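Uncharacterized protein DR_0571 (Deinococcus radiodurans R1, PDB 3C4N) is of unknown function but binds ADP in this structure and is probably an FAD-dependent oxidoreductase. Local coordinates at residues H297-A302 and G347-L352; T311-E316 and A343-A348; S274-R279 and V322-A327. One frame throughout, in Å; residues are numbered along the deposited sequence.

Contact 1 (H297-A302 and G347-L352); sequences HGYHPA and GAWLAL
The six-membered part of the Trp349 indole meets the loop 297-302 at two residues, Tyr299 and Pro301, and the contact shows how one large side chain can bridge a strand and a loop whose backbones stay well apart. The apolar touches come first. Trp349 CH2 lies 3.9 Å from Tyr299 CD2, arriving at the edge of the phenol ring and near its plane, while the two side chains cross obliquely. Next to it, Trp349 CZ2 reaches Pro301 CD at 4.1 Å. The same Trp349 CZ2 is 3.9 Å from the backbone oxygen Tyr299 O, a van der Waals approach. With CG anti to its own carbonyl carbon (chi1 -73°), the indole is carried off the strand toward the loop, and its side chain lies about 7 Å from the bound ADP at the nearest atoms. Within the loop, Pro301 N sits 3.9 Å above one face of the Tyr299 ring, offset toward the rim. Polar chemistry lies at the far end of the phenol, where Tyr299 OH is hydrogen-bonded to Arg314. Were the indole cut back to an alanine, Tyr299 and Pro301 would probably lose their apolar partner and a gap would open between strand and loop. The indole also makes a cation-pi contact with Arg252 and meets the Tyr254 ring, both on strand 251-260, the antiparallel neighbour of strand 347-352.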
loop_
_atom_site.group_PDB
_atom_site.type_symbol
_atom_site.label_atom_id
_atom_site.label_comp_id
_atom_site.label_asym_id
_atom_site.label_seq_id
_atom_site.Cartn_x
_atom_site.Cartn_y
_atom_site.Cartn_z
ATOM N N HIS A 297 30.504 -7.517 -11.239
ATOM C CA HIS A 297 29.782 -6.250 -11.251
ATOM C C HIS A 297 29.255 -5.914 -12.644
ATOM O O HIS A 297 28.070 -5.627 -12.814
ATOM C CB HIS A 297 30.699 -5.131 -10.741
ATOM C CG HIS A 297 30.049 -3.782 -10.697
ATOM N ND1 HIS A 297 29.719 -3.076 -11.835
ATOM C CD2 HIS A 297 29.681 -3.003 -9.652
ATOM C CE1 HIS A 297 29.177 -1.920 -11.493
ATOM N NE2 HIS A 297 29.143 -1.850 -10.175
ATOM N N GLY A 298 30.134 -5.951 -13.641
ATOM C CA GLY A 298 29.708 -5.649 -14.996
ATOM C C GLY A 298 29.343 -6.913 -15.750
ATOM O O GLY A 298 30.122 -7.407 -16.567
ATOM N N TYR A 299 28.158 -7.446 -15.474
ATOM C CA TYR A 299 27.711 -8.666 -16.130
ATOM C C TYR A 299 26.254 -8.586 -16.560
ATOM O O TYR A 299 25.379 -8.223 -15.775
ATOM C CB TYR A 299 27.919 -9.873 -15.200
ATOM C CG TYR A 299 27.314 -11.167 -15.705
ATOM C CD1 TYR A 299 27.769 -11.766 -16.881
ATOM C CD2 TYR A 299 26.238 -11.758 -15.039
ATOM C CE1 TYR A 299 27.156 -12.915 -17.388
ATOM C CE2 TYR A 299 25.617 -12.903 -15.534
ATOM C CZ TYR A 299 26.076 -13.473 -16.711
ATOM O OH TYR A 299 25.429 -14.571 -17.229
ATOM N N HIS A 300 26.012 -8.912 -17.824
ATOM C CA HIS A 300 24.672 -8.914 -18.381
ATOM C C HIS A 300 24.312 -10.339 -18.755
ATOM O O HIS A 300 24.920 -10.930 -19.646
ATOM C CB HIS A 300 24.589 -8.037 -19.631
ATOM C CG HIS A 300 24.537 -6.571 -19.342
ATOM N ND1 HIS A 300 24.081 -5.648 -20.259
ATOM C CD2 HIS A 300 24.892 -5.864 -18.243
ATOM C CE1 HIS A 300 24.156 -4.438 -19.739
ATOM N NE2 HIS A 300 24.647 -4.540 -18.516
ATOM N N PRO A 301 23.325 -10.917 -18.066
ATOM C CA PRO A 301 22.908 -12.284 -18.359
ATOM C C PRO A 301 22.442 -12.424 -19.805
ATOM O O PRO A 301 21.594 -11.664 -20.281
ATOM C CB PRO A 301 21.787 -12.522 -17.354
ATOM C CG PRO A 301 21.230 -11.153 -17.128
ATOM C CD PRO A 301 22.481 -10.330 -17.013
ATOM N N ALA A 302 23.004 -13.408 -20.496
ATOM C CA ALA A 302 22.661 -13.652 -21.886
ATOM C C ALA A 302 22.274 -15.107 -22.113
ATOM O O ALA A 302 21.138 -15.402 -22.478
ATOM C CB ALA A 302 23.835 -13.271 -22.776
ATOM N N GLY A 347 13.937 -14.767 -14.375
ATOM C CA GLY A 347 15.208 -14.634 -13.683
ATOM C C GLY A 347 15.212 -13.494 -12.683
ATOM O O GLY A 347 14.381 -12.594 -12.768
ATOM N N ALA A 348 16.148 -13.529 -11.736
ATOM C CA ALA A 348 16.245 -12.495 -10.708
ATOM C C ALA A 348 17.629 -12.455 -10.090
ATOM O O ALA A 348 18.383 -13.425 -10.166
ATOM C CB ALA A 348 15.211 -12.744 -9.618
ATOM N N TRP A 349 17.966 -11.330 -9.473
ATOM C CA TRP A 349 19.263 -11.212 -8.822
ATOM C C TRP A 349 19.133 -11.505 -7.329
ATOM O O TRP A 349 18.291 -10.922 -6.643
ATOM C CB TRP A 349 19.849 -9.807 -9.013
ATOM C CG TRP A 349 20.347 -9.531 -10.393
ATOM C CD1 TRP A 349 19.648 -8.974 -11.430
ATOM C CD2 TRP A 349 21.666 -9.782 -10.887
ATOM N NE1 TRP A 349 20.455 -8.858 -12.535
ATOM C CE2 TRP A 349 21.699 -9.347 -12.230
ATOM C CE3 TRP A 349 22.824 -10.331 -10.325
ATOM C CZ2 TRP A 349 22.852 -9.444 -13.022
ATOM C CZ3 TRP A 349 23.975 -10.428 -11.113
ATOM C CH2 TRP A 349 23.978 -9.986 -12.445
ATOM N N LEU A 350 19.959 -12.419 -6.834
ATOM C CA LEU A 350 19.941 -12.759 -5.419
ATOM C C LEU A 350 21.239 -12.327 -4.778
ATOM O O LEU A 350 22.311 -12.451 -5.375
ATOM C CB LEU A 350 19.756 -14.262 -5.193
ATOM C CG LEU A 350 18.339 -14.841 -5.363
ATOM C CD1 LEU A 350 18.003 -14.952 -6.847
ATOM C CD2 LEU A 350 18.283 -16.223 -4.713
ATOM N N ALA A 351 21.138 -11.792 -3.566
ATOM C CA ALA A 351 22.323 -11.370 -2.852
ATOM C C ALA A 351 23.042 -12.609 -2.368
ATOM O O ALA A 351 22.428 -13.641 -2.093
ATOM C CB ALA A 351 21.956 -10.485 -1.662
ATOM N N LEU A 352 24.359 -12.486 -2.296
ATOM C CA LEU A 352 25.237 -13.530 -1.827
ATOM C C LEU A 352 26.005 -12.890 -0.676
ATOM O O LEU A 352 26.891 -12.059 -0.887
ATOM C CB LEU A 352 26.184 -13.960 -2.942
ATOM C CG LEU A 352 25.863 -15.336 -3.515
ATOM C CD1 LEU A 352 24.398 -15.406 -3.912
ATOM C CD2 LEU A 352 26.761 -15.624 -4.698
#

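Contact 2 (T311-E316 and A343-A348); sequences TGLRRE and ADVPGA
Val345 points its side chain at the backbone of Gly312, and a methyl-on-glycine contact of this kind illustrates how closely two loop segments can approach when one of them lacks a side chain. Gly312 CA and Val345 CA are 6.0 Å apart. Of the two valine branches, CG2 does the touching: Val345 CG2 lies 3.8 Å from Gly312 CA and 3.7 Å from Gly312 O, so that the methyl rests against the peptide. The other methyl, CG1, is anti to the backbone N (chi1 -177°), which turns CG2 toward the glycine. A beta carbon on Gly312 would run into this methyl. Leu313 starts off to one side of the contact, but its end bends back, bringing Leu313 CD1 to 4.2 Å from Val345 CG2. The bend in the chain before the helix is an ST turn: Thr311 OG1 accepts a hydrogen bond from Leu313 N at 3.2 Å, with an N-H...O angle of 160°. Immediately afterwards Arg314 occupies the N-cap position of helix 315-324, so the valine packs against the lead-in to that helix, while its own segment leads into strand 347-352. Strand 251-260 contributes Gln256, which touches both Val345 and Leu313; its amide also binds the lead-in at two points, NE2 giving a hydrogen bond to Gly312 O and OE1 receiving one from Arg314 N. On the helix side, Leu313 packs on Leu318 and Leu321.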
loop_
_atom_site.group_PDB
_atom_site.type_symbol
_atom_site.label_atom_id
_atom_site.label_comp_id
_atom_site.label_asym_id
_atom_site.label_seq_id
_atom_site.Cartn_x
_atom_site.Cartn_y
_atom_site.Cartn_z
ATOM N N THR A 311 19.657 -20.339 -26.966
ATOM C CA THR A 311 18.562 -20.450 -26.006
ATOM C C THR A 311 18.584 -19.306 -25.000
ATOM O O THR A 311 19.387 -18.379 -25.121
ATOM C CB THR A 311 18.626 -21.786 -25.249
ATOM O OG1 THR A 311 19.454 -21.642 -24.094
ATOM C CG2 THR A 311 19.227 -22.873 -26.144
ATOM N N GLY A 312 17.704 -19.370 -24.005
ATOM C CA GLY A 312 17.645 -18.312 -23.006
ATOM C C GLY A 312 18.381 -18.595 -21.708
ATOM O O GLY A 312 18.434 -17.735 -20.837
ATOM N N LEU A 313 18.954 -19.792 -21.591
ATOM C CA LEU A 313 19.682 -20.221 -20.402
ATOM C C LEU A 313 21.175 -19.897 -20.474
ATOM O O LEU A 313 21.799 -20.045 -21.530
ATOM C CB LEU A 313 19.494 -21.729 -20.205
ATOM C CG LEU A 313 18.094 -22.239 -19.844
ATOM C CD1 LEU A 313 17.104 -21.857 -20.915
ATOM C CD2 LEU A 313 18.120 -23.752 -19.668
ATOM N N ARG A 314 21.750 -19.467 -19.351
ATOM C CA ARG A 314 23.172 -19.137 -19.300
ATOM C C ARG A 314 24.011 -20.360 -19.597
ATOM O O ARG A 314 23.595 -21.489 -19.336
ATOM C CB ARG A 314 23.568 -18.593 -17.926
ATOM C CG ARG A 314 22.732 -17.430 -17.474
ATOM C CD ARG A 314 23.452 -16.547 -16.482
ATOM N NE ARG A 314 23.972 -17.203 -15.332
ATOM C CZ ARG A 314 25.126 -17.057 -14.692
ATOM N NH1 ARG A 314 26.102 -16.220 -15.034
ATOM N NH2 ARG A 314 25.239 -17.788 -13.602
ATOM N N ARG A 315 25.200 -20.122 -20.137
ATOM C CA ARG A 315 26.122 -21.194 -20.490
ATOM C C ARG A 315 26.300 -22.170 -19.317
ATOM O O ARG A 315 26.234 -23.388 -19.491
ATOM C CB ARG A 315 27.471 -20.588 -20.915
ATOM C CG ARG A 315 28.600 -21.587 -21.177
ATOM C CD ARG A 315 29.929 -20.852 -21.459
ATOM N NE ARG A 315 30.235 -19.850 -20.434
ATOM C CZ ARG A 315 30.603 -20.128 -19.184
ATOM N NH1 ARG A 315 30.727 -21.389 -18.782
ATOM N NH2 ARG A 315 30.831 -19.138 -18.326
ATOM N N GLU A 316 26.491 -21.633 -18.120
ATOM C CA GLU A 316 26.686 -22.483 -16.960
ATOM C C GLU A 316 25.526 -23.413 -16.655
ATOM O O GLU A 316 25.738 -24.565 -16.277
ATOM C CB GLU A 316 27.003 -21.634 -15.742
ATOM C CG GLU A 316 28.383 -21.035 -15.810
ATOM C CD GLU A 316 28.856 -20.552 -14.466
ATOM O OE1 GLU A 316 28.258 -19.581 -13.955
ATOM O OE2 GLU A 316 29.813 -21.151 -13.921
ATOM N N ALA A 343 15.444 -13.083 -22.271
ATOM C CA ALA A 343 14.238 -12.309 -22.013
ATOM C C ALA A 343 13.012 -13.200 -21.831
ATOM O O ALA A 343 12.049 -12.809 -21.176
ATOM C CB ALA A 343 13.999 -11.322 -23.153
ATOM N N ASP A 344 13.039 -14.395 -22.407
ATOM C CA ASP A 344 11.905 -15.303 -22.276
ATOM C C ASP A 344 12.013 -16.188 -21.033
ATOM O O ASP A 344 11.095 -16.942 -20.736
ATOM C CB ASP A 344 11.790 -16.203 -23.515
ATOM C CG ASP A 344 11.630 -15.412 -24.813
ATOM O OD1 ASP A 344 10.660 -14.624 -24.931
ATOM O OD2 ASP A 344 12.481 -15.592 -25.714
ATOM N N VAL A 345 13.118 -16.076 -20.301
ATOM C CA VAL A 345 13.352 -16.906 -19.124
ATOM C C VAL A 345 13.292 -16.182 -17.764
ATOM O O VAL A 345 14.083 -15.271 -17.494
ATOM C CB VAL A 345 14.726 -17.608 -19.281
ATOM C CG1 VAL A 345 14.998 -18.537 -18.115
ATOM C CG2 VAL A 345 14.749 -18.375 -20.594
ATOM N N PRO A 346 12.351 -16.588 -16.889
ATOM C CA PRO A 346 12.183 -15.995 -15.555
ATOM C C PRO A 346 13.525 -15.956 -14.812
ATOM O O PRO A 346 14.169 -16.990 -14.638
ATOM C CB PRO A 346 11.185 -16.941 -14.883
ATOM C CG PRO A 346 10.369 -17.433 -16.022
ATOM C CD PRO A 346 11.416 -17.712 -17.075
ATOM N N GLY A 347 13.937 -14.767 -14.375
ATOM C CA GLY A 347 15.208 -14.634 -13.683
ATOM C C GLY A 347 15.212 -13.494 -12.683
ATOM O O GLY A 347 14.381 -12.594 -12.768
ATOM N N ALA A 348 16.148 -13.529 -11.736
ATOM C CA ALA A 348 16.245 -12.495 -10.708
ATOM C C ALA A 348 17.629 -12.455 -10.090
ATOM O O ALA A 348 18.383 -13.425 -10.166
ATOM C CB ALA A 348 15.211 -12.744 -9.618
#

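Contact 3 (S274-R279 and V322-A327); sequences SGLTLR and VGLMDA
Leu324 reaches across to Ser274 and Leu276 with both of its methyl groups, an example of a single branched side chain dividing itself between a turn and the strand that follows. Leu324 CD1 lies 4.0 Å from Leu276 CB and is also close to the beta carbon of the serine, at 4.1 Å from Ser274 CB. The second methyl, Leu324 CD2, stands 4.0 Å from Ser274 OG, so the hydroxyl meets hydrocarbon here and makes no hydrogen bond across the contact. On Leu276 it is the beta carbon, the root of the side chain, that makes the nearest approach to the Leu324 methyl. Ser274 and Gly275 form the two-residue connection of a beta hairpin, joining the antiparallel strands 270-273 and 276-281; Gly275 has positive phi (93°), a backbone shape in which a beta carbon would be jammed against the preceding carbonyl oxygen. Leu324, near the C-terminal end of helix 315-324, thus packs against one end of this hairpin. Farther out, it also touches Ala273 on the first hairpin strand and Leu331 in a loop, while Leu276 rests on Leu287 of strand 284-288, the antiparallel neighbour of strand 276-281.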
loop_
_atom_site.group_PDB
_atom_site.type_symbol
_atom_site.label_atom_id
_atom_site.label_comp_id
_atom_site.label_asym_id
_atom_site.label_seq_id
_atom_site.Cartn_x
_atom_site.Cartn_y
_atom_site.Cartn_z
ATOM N N SER A 274 23.013 -33.028 -7.911
ATOM C CA SER A 274 24.193 -32.218 -8.213
ATOM C C SER A 274 23.981 -30.713 -7.994
ATOM O O SER A 274 24.534 -29.889 -8.722
ATOM C CB SER A 274 24.642 -32.447 -9.660
ATOM O OG SER A 274 25.104 -33.773 -9.858
ATOM N N GLY A 275 23.178 -30.359 -6.995
ATOM C CA GLY A 275 22.938 -28.957 -6.701
ATOM C C GLY A 275 21.726 -28.348 -7.382
ATOM O O GLY A 275 21.349 -27.222 -7.075
ATOM N N LEU A 276 21.113 -29.068 -8.311
ATOM C CA LEU A 276 19.944 -28.538 -8.982
ATOM C C LEU A 276 18.678 -28.986 -8.249
ATOM O O LEU A 276 18.665 -30.043 -7.621
ATOM C CB LEU A 276 19.929 -28.998 -10.440
ATOM C CG LEU A 276 18.690 -28.705 -11.292
ATOM C CD1 LEU A 276 19.098 -28.632 -12.748
ATOM C CD2 LEU A 276 17.648 -29.780 -11.069
ATOM N N THR A 277 17.618 -28.180 -8.306
ATOM C CA THR A 277 16.376 -28.545 -7.624
ATOM C C THR A 277 15.150 -28.583 -8.551
ATOM O O THR A 277 15.012 -27.760 -9.445
ATOM C CB THR A 277 16.072 -27.562 -6.455
ATOM O OG1 THR A 277 17.180 -27.531 -5.552
ATOM C CG2 THR A 277 14.840 -27.988 -5.692
ATOM N N LEU A 278 14.272 -29.556 -8.335
ATOM C CA LEU A 278 13.051 -29.650 -9.109
ATOM C C LEU A 278 11.907 -29.405 -8.128
ATOM O O LEU A 278 11.548 -30.273 -7.324
ATOM C CB LEU A 278 12.939 -31.019 -9.787
ATOM C CG LEU A 278 13.977 -31.242 -10.907
ATOM C CD1 LEU A 278 13.841 -32.643 -11.523
ATOM C CD2 LEU A 278 13.781 -30.175 -11.990
ATOM N N ARG A 279 11.368 -28.187 -8.185
ATOM C CA ARG A 279 10.290 -27.748 -7.310
ATOM C C ARG A 279 8.936 -27.921 -7.962
ATOM O O ARG A 279 8.550 -27.142 -8.840
ATOM C CB ARG A 279 10.495 -26.272 -6.930
ATOM C CG ARG A 279 9.234 -25.506 -6.454
ATOM C CD ARG A 279 8.725 -25.948 -5.083
ATOM N NE ARG A 279 8.064 -24.852 -4.348
ATOM C CZ ARG A 279 6.747 -24.671 -4.242
ATOM N NH1 ARG A 279 5.899 -25.510 -4.820
ATOM N NH2 ARG A 279 6.276 -23.643 -3.556
ATOM N N VAL A 322 23.482 -30.601 -19.198
ATOM C CA VAL A 322 24.127 -31.644 -19.978
ATOM C C VAL A 322 24.709 -32.698 -19.046
ATOM O O VAL A 322 24.622 -33.890 -19.319
ATOM C CB VAL A 322 25.247 -31.053 -20.857
ATOM C CG1 VAL A 322 26.013 -32.161 -21.562
ATOM C CG2 VAL A 322 24.645 -30.086 -21.873
ATOM N N GLY A 323 25.284 -32.251 -17.934
ATOM C CA GLY A 323 25.880 -33.171 -16.978
ATOM C C GLY A 323 24.874 -33.953 -16.157
ATOM O O GLY A 323 25.224 -34.937 -15.508
ATOM N N LEU A 324 23.617 -33.526 -16.190
ATOM C CA LEU A 324 22.573 -34.203 -15.429
ATOM C C LEU A 324 21.552 -34.950 -16.274
ATOM O O LEU A 324 20.741 -35.708 -15.746
ATOM C CB LEU A 324 21.844 -33.202 -14.541
ATOM C CG LEU A 324 22.338 -33.118 -13.101
ATOM C CD1 LEU A 324 21.697 -31.929 -12.421
ATOM C CD2 LEU A 324 22.019 -34.408 -12.372
HETATM N N MSE A 325 21.595 -34.732 -17.583
HETATM C CA MSE A 325 20.664 -35.374 -18.501
HETATM C C MSE A 325 20.614 -36.882 -18.414
HETATM O O MSE A 325 19.548 -37.480 -18.550
HETATM C CB MSE A 325 20.983 -34.985 -19.936
HETATM C CG MSE A 325 20.325 -33.693 -20.358
HETATM SE SE MSE A 325 20.782 -33.246 -22.144
HETATM C CE MSE A 325 21.064 -31.364 -21.866
ATOM N N ASP A 326 21.760 -37.511 -18.219
ATOM C CA ASP A 326 21.744 -38.955 -18.131
ATOM C C ASP A 326 20.992 -39.352 -16.868
ATOM O O ASP A 326 20.007 -40.092 -16.926
ATOM C CB ASP A 326 23.170 -39.509 -18.136
ATOM C CG ASP A 326 23.895 -39.230 -19.447
ATOM O OD1 ASP A 326 23.305 -39.469 -20.515
ATOM O OD2 ASP A 326 25.050 -38.771 -19.418
ATOM N N ALA A 327 21.431 -38.828 -15.728
ATOM C CA ALA A 327 20.794 -39.143 -14.451
ATOM C C ALA A 327 19.332 -38.720 -14.389
ATOM O O ALA A 327 18.501 -39.415 -13.803
ATOM C CB ALA A 327 21.567 -38.484 -13.309
#

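In the fold
Contacts 2 and 3 are largely buried, whereas contact 1 lies at the surface and is the one near the bound ADP. Helix 315-324 serves both buried contacts: its lead-in takes part in contact 2 and its far end in contact 3, with 16 Å between their centres. Contacts 1 and 2 instead share strand 347-352 and are joined directly, through the tyrosine hydroxyl of the first and the arginine at the helix N-cap of the second. None of the three has a hydrogen bond between its own segments. Two aromatic rings and a proline carry contact 1, while aliphatic methyls against a glycine backbone, leucine side chains and a serine suffice in the other two.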